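Local coordinates for carbohydrate oxidase (Microdochium nivale, PDB 3RJA), which oxidises the C1 hydroxyl of mono-, oligo- and polysaccharides with an FAD cofactor, reducing molecular oxygen to hydrogen peroxide and yielding lactones, at residues A232-A237 against K327-D332; D358-K363 against L383-F388. All blocks are in the same frame, centred on the assembly; numbering follows the deposited sequence.

Interaction 1 (A232-A237 against K327-D332). With ZN (zinc ion), chain F.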
ATOM      1  N   ALA A 232       9.533   5.737 -24.038  1.00 14.42           N
ATOM      2  CA  ALA A 232       8.276   5.674 -24.795  1.00 13.47           C
ATOM      3  C   ALA A 232       7.072   5.478 -23.867  1.00 12.93           C
ATOM      4  O   ALA A 232       6.004   6.048 -24.077  1.00 12.75           O
ATOM      5  CB  ALA A 232       8.340   4.539 -25.865  1.00 12.62           C
ATOM      6  N   VAL A 233       7.248   4.679 -22.825  1.00 12.41           N
ATOM      7  CA  VAL A 233       6.138   4.435 -21.896  1.00 11.12           C
ATOM      8  C   VAL A 233       5.857   5.713 -21.104  1.00 11.94           C
ATOM      9  O   VAL A 233       4.697   6.048 -20.887  1.00 11.70           O
ATOM     10  CB  VAL A 233       6.400   3.231 -20.974  1.00 10.85           C
ATOM     11  CG1 VAL A 233       5.233   3.050 -19.952  1.00  9.76           C
ATOM     12  CG2 VAL A 233       6.620   1.937 -21.817  1.00  9.97           C
ATOM     13  N   GLU A 234       6.897   6.467 -20.731  1.00 12.44           N
ATOM     14  CA  GLU A 234       6.635   7.686 -19.971  1.00 12.99           C
ATOM     15  C   GLU A 234       5.854   8.686 -20.811  1.00 13.10           C
ATOM     16  O   GLU A 234       4.935   9.358 -20.282  1.00 13.17           O
ATOM     17  CB  GLU A 234       7.884   8.339 -19.382  1.00 14.10           C
ATOM     18  CG  GLU A 234       7.504   9.666 -18.668  1.00 13.44           C
ATOM     19  CD  GLU A 234       8.604  10.251 -17.797  1.00 15.59           C
ATOM     20  OE1 GLU A 234       9.335   9.446 -17.143  1.00 16.55           O
ATOM     21  OE2 GLU A 234       8.736  11.521 -17.745  1.00 14.20           O
ATOM     22  N   ASP A 235       6.189   8.764 -22.109  1.00 12.07           N
ATOM     23  CA  ASP A 235       5.495   9.675 -23.030  1.00 13.02           C
ATOM     24  C   ASP A 235       4.012   9.354 -23.086  1.00 13.04           C
ATOM     25  O   ASP A 235       3.154  10.247 -22.979  1.00 13.73           O
ATOM     26  CB  ASP A 235       6.058   9.586 -24.478  1.00 12.19           C
ATOM     27  CG  ASP A 235       7.462  10.156 -24.608  1.00 11.42           C
ATOM     28  OD1 ASP A 235       7.865  10.980 -23.765  1.00 11.17           O
ATOM     29  OD2 ASP A 235       8.166   9.786 -25.576  1.00 11.74           O
ATOM     30  N   TYR A 236       3.726   8.076 -23.319  1.00 12.93           N
ATOM     31  CA  TYR A 236       2.356   7.609 -23.444  1.00 13.70           C
ATOM     32  C   TYR A 236       1.626   7.876 -22.118  1.00 14.15           C
ATOM     33  O   TYR A 236       0.493   8.380 -22.100  1.00 14.62           O
ATOM     34  CB  TYR A 236       2.350   6.118 -23.818  1.00 13.23           C
ATOM     35  CG  TYR A 236       0.967   5.512 -23.894  1.00 14.54           C
ATOM     36  CD1 TYR A 236       0.139   5.717 -25.021  1.00 14.22           C
ATOM     37  CD2 TYR A 236       0.489   4.698 -22.865  1.00 13.08           C
ATOM     38  CE1 TYR A 236      -1.146   5.135 -25.092  1.00 13.35           C
ATOM     39  CE2 TYR A 236      -0.770   4.097 -22.939  1.00 13.31           C
ATOM     40  CZ  TYR A 236      -1.585   4.318 -24.046  1.00 13.84           C
ATOM     41  OH  TYR A 236      -2.845   3.750 -24.076  1.00 12.99           O
ATOM     42  N   ALA A 237       2.292   7.572 -21.007  1.00 14.29           N
ATOM     43  CA  ALA A 237       1.703   7.800 -19.683  1.00 14.86           C
ATOM     44  C   ALA A 237       1.381   9.295 -19.498  1.00 15.52           C
ATOM     45  O   ALA A 237       0.251   9.667 -19.136  1.00 14.92           O
ATOM     46  CB  ALA A 237       2.654   7.299 -18.581  1.00 13.68           C
ATOM     47  N   LYS A 327       8.568  12.489 -10.337  1.00 13.67           N
ATOM     48  CA  LYS A 327       7.925  13.348 -11.328  1.00 15.50           C
ATOM     49  C   LYS A 327       8.182  12.811 -12.729  1.00 14.42           C
ATOM     50  O   LYS A 327       7.292  12.816 -13.568  1.00 16.11           O
ATOM     51  CB  LYS A 327       8.424  14.800 -11.229  1.00 15.23           C
ATOM     52  CG  LYS A 327       8.100  15.425  -9.897  1.00 17.85           C
ATOM     53  CD  LYS A 327       8.302  16.950  -9.902  1.00 19.44           C
ATOM     54  CE  LYS A 327       7.885  17.499  -8.563  1.00 20.62           C
ATOM     55  NZ  LYS A 327       8.596  18.796  -8.260  1.00 22.39           N
ATOM     56  N   SER A 328       9.404  12.365 -12.969  1.00 12.90           N
ATOM     57  CA  SER A 328       9.814  11.863 -14.279  1.00 13.68           C
ATOM     58  C   SER A 328      10.999  10.976 -14.105  1.00 13.45           C
ATOM     59  O   SER A 328      11.865  11.258 -13.265  1.00 13.58           O
ATOM     60  CB  SER A 328      10.266  13.008 -15.194  1.00 14.18           C
ATOM     61  OG  SER A 328      10.698  12.475 -16.452  1.00 14.88           O
ATOM     62  N   ILE A 329      11.119   9.950 -14.936  1.00 13.46           N
ATOM     63  CA  ILE A 329      12.364   9.163 -14.869  1.00 14.96           C
ATOM     64  C   ILE A 329      13.395   9.610 -15.945  1.00 15.84           C
ATOM     65  O   ILE A 329      14.537   9.134 -15.977  1.00 16.23           O
ATOM     66  CB  ILE A 329      12.090   7.628 -14.941  1.00 14.88           C
ATOM     67  CG1 ILE A 329      13.250   6.844 -14.284  1.00 16.26           C
ATOM     68  CG2 ILE A 329      11.802   7.208 -16.381  1.00 13.53           C
ATOM     69  CD1 ILE A 329      13.019   5.324 -14.148  1.00 18.28           C
ATOM     70  N   LYS A 330      12.976  10.506 -16.832  1.00 16.76           N
ATOM     71  CA  LYS A 330      13.836  10.939 -17.965  1.00 19.28           C
ATOM     72  C   LYS A 330      15.206  11.495 -17.527  1.00 18.62           C
ATOM     73  O   LYS A 330      15.349  12.093 -16.454  1.00 20.41           O
ATOM     74  CB  LYS A 330      13.099  11.943 -18.872  1.00 16.32           C
ATOM     75  CG  LYS A 330      11.915  11.332 -19.606  1.00 15.48           C
ATOM     76  CD  LYS A 330      11.143  12.397 -20.381  1.00 17.52           C
ATOM     77  CE  LYS A 330       9.984  11.764 -21.131  1.00 16.61           C
ATOM     78  NZ  LYS A 330       9.233  12.762 -21.936  1.00 15.68           N
ATOM     79  N   GLY A 331      16.212  11.270 -18.355  1.00 19.97           N
ATOM     80  CA  GLY A 331      17.509  11.921 -18.174  1.00 20.27           C
ATOM     81  C   GLY A 331      18.541  10.951 -17.644  1.00 21.66           C
ATOM     82  O   GLY A 331      18.578   9.772 -18.015  1.00 18.23           O
ATOM     83  N   ASP A 332      19.380  11.440 -16.749  1.00 23.15           N
ATOM     84  CA  ASP A 332      20.373  10.570 -16.157  1.00 24.95           C
ATOM     85  C   ASP A 332      19.761   9.494 -15.262  1.00 24.29           C
ATOM     86  O   ASP A 332      20.359   8.430 -15.110  1.00 26.53           O
ATOM     87  CB  ASP A 332      21.425  11.383 -15.422  1.00 26.73           C
ATOM     88  CG  ASP A 332      22.414  12.031 -16.374  1.00 30.98           C
ATOM     89  OD1 ASP A 332      22.535  11.557 -17.527  1.00 30.96           O
ATOM     90  OD2 ASP A 332      23.060  13.016 -15.974  1.00 35.61           O
TER
HETATM   91 ZN    ZN F 603       9.892  10.772 -25.773  0.50 18.88          ZN
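E234 reaches from helix 223-239 into the turn S328-K330 and binds it with both carboxylate oxygens, a compact example of a buried acid anchoring a loop. Its CG stands anti to the backbone N (chi1 177°) and the chain runs on extended, which carries the carboxylate out to the loop. OE1 accepts the backbone N of I329 at 2.9 Å in a nearly straight bond (165°), while OE2 takes the hydroxyl OG of S328 at 2.5 Å; both use the syn lone pair. The same OG accepts the backbone N of K330 at 3.0 Å, closing an ST turn, so one hydroxyl serves both the turn and the acid. R238, one turn further along the helix, forms a salt bridge with OE2 and probably offsets its charge.

K330 crosses E234 obliquely, its methylenes passing over OE2 with CE 3.6 Å from that oxygen, and goes on to D235. There NZ meets D235 OD1 at 2.9 Å, nearly along the C-O axis, as a salt bridge. The other oxygen of D235, OD2, binds at 2.0 Å a zinc ion which E231, one turn earlier on the same helix, also binds.

The loop connects strand 318-326 to helix 332-345 and lies against helix 223-239, where I329 touches I230; that helix in turn packs through V233 on F247 and I249 of strand 245-251.

Interaction 2 (D358-K363 against L383-F388); sequences DVHGGK and LWLIQF. With ABL ((2R,3R,4R,5R)-4,5-dihydroxy-2-(hydroxymethyl)-6-oxopiperidin-3-yl beta-D-glucopyranoside), chain G.
Strands 352-359 and 384-392 are antiparallel neighbours in the large sheet, and D358 and L385 form a hydrogen-bonded pair. D358 N donates to L385 O at 2.8 Å, and L385 N returns a bond to D358 O at 3.1 Å. D358 is modelled in two conformers; in one, OD2 is salt-bridged to R248, and a water bonded to OD1 reaches Q387 NE2 through a weak bond. V359 and W384 follow as a non-hydrogen-bonded pair: V359 CG2 rests 4.0 Å from CZ3 of the indole, and L383 CD2 lies 3.5 Å above one face of that ring, toward its rim.

Beyond the strand, L383 O is gripped twice. H360 N, at 2.8 Å, approaches almost head-on, whereas G361 N, at the same distance, comes in tilted 31° from the carbonyl plane. The chain runs so close here that a beta carbon on G361 would lie only 3.0 Å from L383 CA. H360 CB sits 3.8 Å from L385 CB; CG anti to the backbone N (chi1 173°) brings the ring near L385 too, with NE2 bonded to the Y377 hydroxyl and ND1 to the K382 carbonyl.

Q387 extends into the substrate pocket, where NE2 makes a weak 3.1 Å hydrogen bond to O1A of the bound analogue and OE1 pairs with Y72. A leucine here would probably leave O1A and the Y72 hydroxyl without these polar partners.

On its far edge strand 384-392 pairs with strand 318-326, L383 and W384 both facing L326 in a classic beta bulge, while V359, L383 and W384 pack against helix 223-239.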
ATOM      1  N   ASP A 358       4.899   1.443 -11.911  1.00 10.68           N
ATOM      2  CA  ASP A 358       3.464   1.699 -12.015  0.50 11.19           C
ATOM      3  C   ASP A 358       3.159   3.083 -12.574  1.00 10.93           C
ATOM      4  O   ASP A 358       3.717   4.075 -12.133  1.00  9.87           O
ATOM      5  CB  ASP A 358       2.771   1.498 -10.665  0.50 10.85           C
ATOM      6  CG  ASP A 358       2.591   0.032 -10.339  0.50 12.04           C
ATOM      7  OD1 ASP A 358       3.591  -0.595  -9.938  0.50 12.15           O
ATOM      8  OD2 ASP A 358       1.473  -0.508 -10.533  0.50 12.13           O
ATOM      9  N   VAL A 359       2.257   3.121 -13.554  1.00 11.38           N
ATOM     10  CA  VAL A 359       1.786   4.372 -14.126  1.00 11.05           C
ATOM     11  C   VAL A 359       0.753   5.006 -13.177  1.00 11.30           C
ATOM     12  O   VAL A 359      -0.459   4.722 -13.225  1.00 13.04           O
ATOM     13  CB  VAL A 359       1.295   4.152 -15.572  1.00 11.62           C
ATOM     14  CG1 VAL A 359       0.627   5.392 -16.136  1.00 10.95           C
ATOM     15  CG2 VAL A 359       2.490   3.722 -16.465  1.00 12.43           C
ATOM     16  N   HIS A 360       1.257   5.889 -12.328  1.00 10.76           N
ATOM     17  CA  HIS A 360       0.549   6.441 -11.161  1.00 11.83           C
ATOM     18  C   HIS A 360      -0.083   7.772 -11.541  1.00 12.55           C
ATOM     19  O   HIS A 360      -1.266   7.988 -11.329  1.00 13.42           O
ATOM     20  CB  HIS A 360       1.597   6.571 -10.022  1.00 12.31           C
ATOM     21  CG  HIS A 360       1.136   7.277  -8.780  1.00 12.43           C
ATOM     22  ND1 HIS A 360       1.254   8.645  -8.610  1.00 11.96           N
ATOM     23  CD2 HIS A 360       0.669   6.796  -7.605  1.00 12.55           C
ATOM     24  CE1 HIS A 360       0.818   8.983  -7.409  1.00 11.78           C
ATOM     25  NE2 HIS A 360       0.480   7.879  -6.769  1.00 13.72           N
ATOM     26  N   GLY A 361       0.703   8.658 -12.147  1.00 13.33           N
ATOM     27  CA  GLY A 361       0.208   9.948 -12.576  1.00 13.26           C
ATOM     28  C   GLY A 361      -0.008  10.005 -14.077  1.00 15.09           C
ATOM     29  O   GLY A 361      -0.243   8.966 -14.727  1.00 14.03           O
ATOM     30  N   GLY A 362       0.074  11.216 -14.637  1.00 14.63           N
ATOM     31  CA  GLY A 362      -0.178  11.400 -16.053  1.00 15.02           C
ATOM     32  C   GLY A 362      -1.487  12.139 -16.260  1.00 15.58           C
ATOM     33  O   GLY A 362      -2.361  12.144 -15.383  1.00 15.56           O
ATOM     34  N   LYS A 363      -1.628  12.744 -17.434  1.00 17.64           N
ATOM     35  CA  LYS A 363      -2.759  13.623 -17.744  1.00 19.79           C
ATOM     36  C   LYS A 363      -4.142  13.021 -17.404  1.00 17.79           C
ATOM     37  O   LYS A 363      -4.987  13.693 -16.796  1.00 17.17           O
ATOM     38  CB  LYS A 363      -2.717  14.037 -19.224  1.00 22.67           C
ATOM     39  CG  LYS A 363      -3.631  15.195 -19.560  1.00 28.17           C
ATOM     40  CD  LYS A 363      -4.483  14.902 -20.782  1.00 35.08           C
ATOM     41  CE  LYS A 363      -4.001  15.642 -22.009  1.00 40.63           C
ATOM     42  NZ  LYS A 363      -5.066  15.647 -23.055  1.00 41.35           N
ATOM     43  N   LEU A 383       4.471  10.937 -11.472  1.00 13.28           N
ATOM     44  CA  LEU A 383       4.014  10.111 -12.560  1.00 13.20           C
ATOM     45  C   LEU A 383       4.257   8.633 -12.268  1.00 13.41           C
ATOM     46  O   LEU A 383       3.374   7.785 -12.520  1.00 13.09           O
ATOM     47  CB  LEU A 383       4.705  10.522 -13.899  1.00 14.57           C
ATOM     48  CG  LEU A 383       4.129   9.811 -15.130  1.00 14.72           C
ATOM     49  CD1 LEU A 383       4.053  10.730 -16.347  1.00 17.19           C
ATOM     50  CD2 LEU A 383       4.896   8.536 -15.476  1.00 15.66           C
ATOM     51  N   TRP A 384       5.460   8.325 -11.777  1.00 12.37           N
ATOM     52  CA  TRP A 384       5.860   6.940 -11.500  1.00 12.74           C
ATOM     53  C   TRP A 384       5.771   6.584 -10.012  1.00 12.32           C
ATOM     54  O   TRP A 384       6.250   7.329  -9.158  1.00 13.74           O
ATOM     55  CB  TRP A 384       7.337   6.744 -11.892  1.00 12.96           C
ATOM     56  CG  TRP A 384       7.607   6.790 -13.382  1.00 14.42           C
ATOM     57  CD1 TRP A 384       8.294   7.767 -14.072  1.00 14.63           C
ATOM     58  CD2 TRP A 384       7.233   5.806 -14.350  1.00 14.96           C
ATOM     59  NE1 TRP A 384       8.360   7.451 -15.411  1.00 15.06           N
ATOM     60  CE2 TRP A 384       7.719   6.251 -15.613  1.00 15.56           C
ATOM     61  CE3 TRP A 384       6.517   4.601 -14.282  1.00 14.74           C
ATOM     62  CZ2 TRP A 384       7.510   5.529 -16.795  1.00 15.48           C
ATOM     63  CZ3 TRP A 384       6.319   3.874 -15.465  1.00 15.87           C
ATOM     64  CH2 TRP A 384       6.808   4.349 -16.704  1.00 16.33           C
ATOM     65  N   LEU A 385       5.205   5.427  -9.720  1.00 12.22           N
ATOM     66  CA  LEU A 385       5.309   4.781  -8.413  1.00 12.07           C
ATOM     67  C   LEU A 385       6.132   3.492  -8.655  1.00 11.77           C
ATOM     68  O   LEU A 385       5.774   2.668  -9.497  1.00 11.85           O
ATOM     69  CB  LEU A 385       3.917   4.435  -7.843  1.00 11.95           C
ATOM     70  CG  LEU A 385       3.853   3.349  -6.744  1.00 12.34           C
ATOM     71  CD1 LEU A 385       4.612   3.743  -5.496  1.00 11.80           C
ATOM     72  CD2 LEU A 385       2.446   3.015  -6.361  1.00 11.96           C
ATOM     73  N   ILE A 386       7.224   3.329  -7.919  1.00 10.93           N
ATOM     74  CA  ILE A 386       8.178   2.277  -8.241  1.00 10.81           C
ATOM     75  C   ILE A 386       8.403   1.425  -7.017  1.00 10.26           C
ATOM     76  O   ILE A 386       8.689   1.950  -5.937  1.00 10.41           O
ATOM     77  CB  ILE A 386       9.533   2.874  -8.734  1.00 10.57           C
ATOM     78  CG1 ILE A 386       9.307   3.732  -9.996  1.00 10.69           C
ATOM     79  CG2 ILE A 386      10.592   1.771  -8.964  1.00  9.11           C
ATOM     80  CD1 ILE A 386      10.574   4.531 -10.452  1.00 10.63           C
ATOM     81  N   GLN A 387       8.260   0.117  -7.197  1.00 10.81           N
ATOM     82  CA  GLN A 387       8.569  -0.851  -6.160  1.00 10.49           C
ATOM     83  C   GLN A 387       9.794  -1.688  -6.540  1.00 11.78           C
ATOM     84  O   GLN A 387       9.914  -2.151  -7.692  1.00 12.22           O
ATOM     85  CB  GLN A 387       7.361  -1.762  -5.864  1.00 11.07           C
ATOM     86  CG  GLN A 387       7.679  -2.756  -4.713  1.00 10.91           C
ATOM     87  CD  GLN A 387       6.484  -3.521  -4.183  1.00 12.26           C
ATOM     88  OE1 GLN A 387       6.505  -3.989  -3.036  1.00 12.59           O
ATOM     89  NE2 GLN A 387       5.443  -3.700  -5.027  1.00 11.70           N
ATOM     90  N   PHE A 388      10.689  -1.857  -5.556  1.00 11.95           N
ATOM     91  CA  PHE A 388      11.875  -2.697  -5.612  1.00 12.55           C
ATOM     92  C   PHE A 388      11.709  -3.733  -4.509  1.00 12.87           C
ATOM     93  O   PHE A 388      11.427  -3.372  -3.365  1.00 14.14           O
ATOM     94  CB  PHE A 388      13.132  -1.879  -5.268  1.00 13.44           C
ATOM     95  CG  PHE A 388      13.462  -0.777  -6.243  1.00 13.40           C
ATOM     96  CD1 PHE A 388      14.192  -1.044  -7.412  1.00 14.74           C
ATOM     97  CD2 PHE A 388      13.090   0.524  -5.969  1.00 13.58           C
ATOM     98  CE1 PHE A 388      14.518  -0.020  -8.303  1.00 15.31           C
ATOM     99  CE2 PHE A 388      13.408   1.564  -6.842  1.00 15.39           C
ATOM    100  CZ  PHE A 388      14.128   1.294  -8.018  1.00 14.81           C
TER
HETATM  101  C1A ABL G 604       2.900  -5.435  -4.153  1.00 42.43           C
HETATM  102  O1A ABL G 604       2.639  -4.261  -3.803  1.00 45.61           O
HETATM  103  C2A ABL G 604       2.674  -5.896  -5.607  1.00 42.65           C
HETATM  104  O2A ABL G 604       1.532  -5.200  -6.106  1.00 39.75           O
HETATM  105  C3A ABL G 604       2.484  -7.428  -5.747  1.00 38.30           C
HETATM  106  O3A ABL G 604       2.613  -7.738  -7.157  1.00 38.64           O
HETATM  107  C4A ABL G 604       3.592  -8.144  -4.999  1.00 40.88           C
HETATM  108  O1  ABL G 604       3.487  -9.584  -5.138  1.00 43.18           O
HETATM  109  C5A ABL G 604       3.493  -7.789  -3.475  1.00 40.31           C
HETATM  110  N5  ABL G 604       3.404  -6.320  -3.260  1.00 39.74           N
HETATM  111  C6A ABL G 604       4.733  -8.260  -2.671  1.00 39.00           C
HETATM  112  O6A ABL G 604       4.454  -8.509  -1.281  1.00 35.72           O
HETATM  113  C1  ABL G 604       4.320 -10.269  -6.117  1.00 45.15           C
HETATM  114  C2  ABL G 604       4.535 -11.746  -5.704  1.00 46.58           C
HETATM  115  O2  ABL G 604       5.157 -11.772  -4.413  1.00 51.76           O
HETATM  116  C3  ABL G 604       5.391 -12.451  -6.765  1.00 48.71           C
HETATM  117  O3  ABL G 604       5.599 -13.825  -6.440  1.00 50.06           O
HETATM  118  C4  ABL G 604       4.713 -12.271  -8.162  1.00 46.14           C
HETATM  119  O4  ABL G 604       5.444 -12.913  -9.197  1.00 48.59           O
HETATM  120  C5  ABL G 604       4.561 -10.778  -8.477  1.00 44.99           C
HETATM  121  O5  ABL G 604       3.772 -10.173  -7.423  1.00 45.16           O
HETATM  122  C6  ABL G 604       3.944 -10.526  -9.858  1.00 40.74           C
HETATM  123  O6  ABL G 604       2.728 -11.170 -10.068  1.00 36.37           O
HETATM  124  O   HOH W   1       4.779   0.019  -7.901  0.50  7.79           O
HETATM  125  O   HOH W   2       4.084  -1.611  -7.175  0.50  8.01           O

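Overall arrangement
Interaction 1, its centre about 23 Å from that of the chain, is partly buried and relies on carboxylates meeting a lysine, a serine hydroxyl and a backbone N, with a zinc ion bound beside it on the helix, whereas interaction 2, centred about 13 Å from the same point, is buried and held chiefly by backbone bonds between strands, close to the sugar and flavin. Their centres lie about 10 Å apart, and helix 223-239 is common ground. W384 links them: its NE1 probably donates a hydrogen bond to E234 OE1 at 2.8 Å and lies against I329 CG2. A237 CB packs on V359 CG1, so the helix carrying a zinc site sits upon the sheet that reaches the substrate pocket.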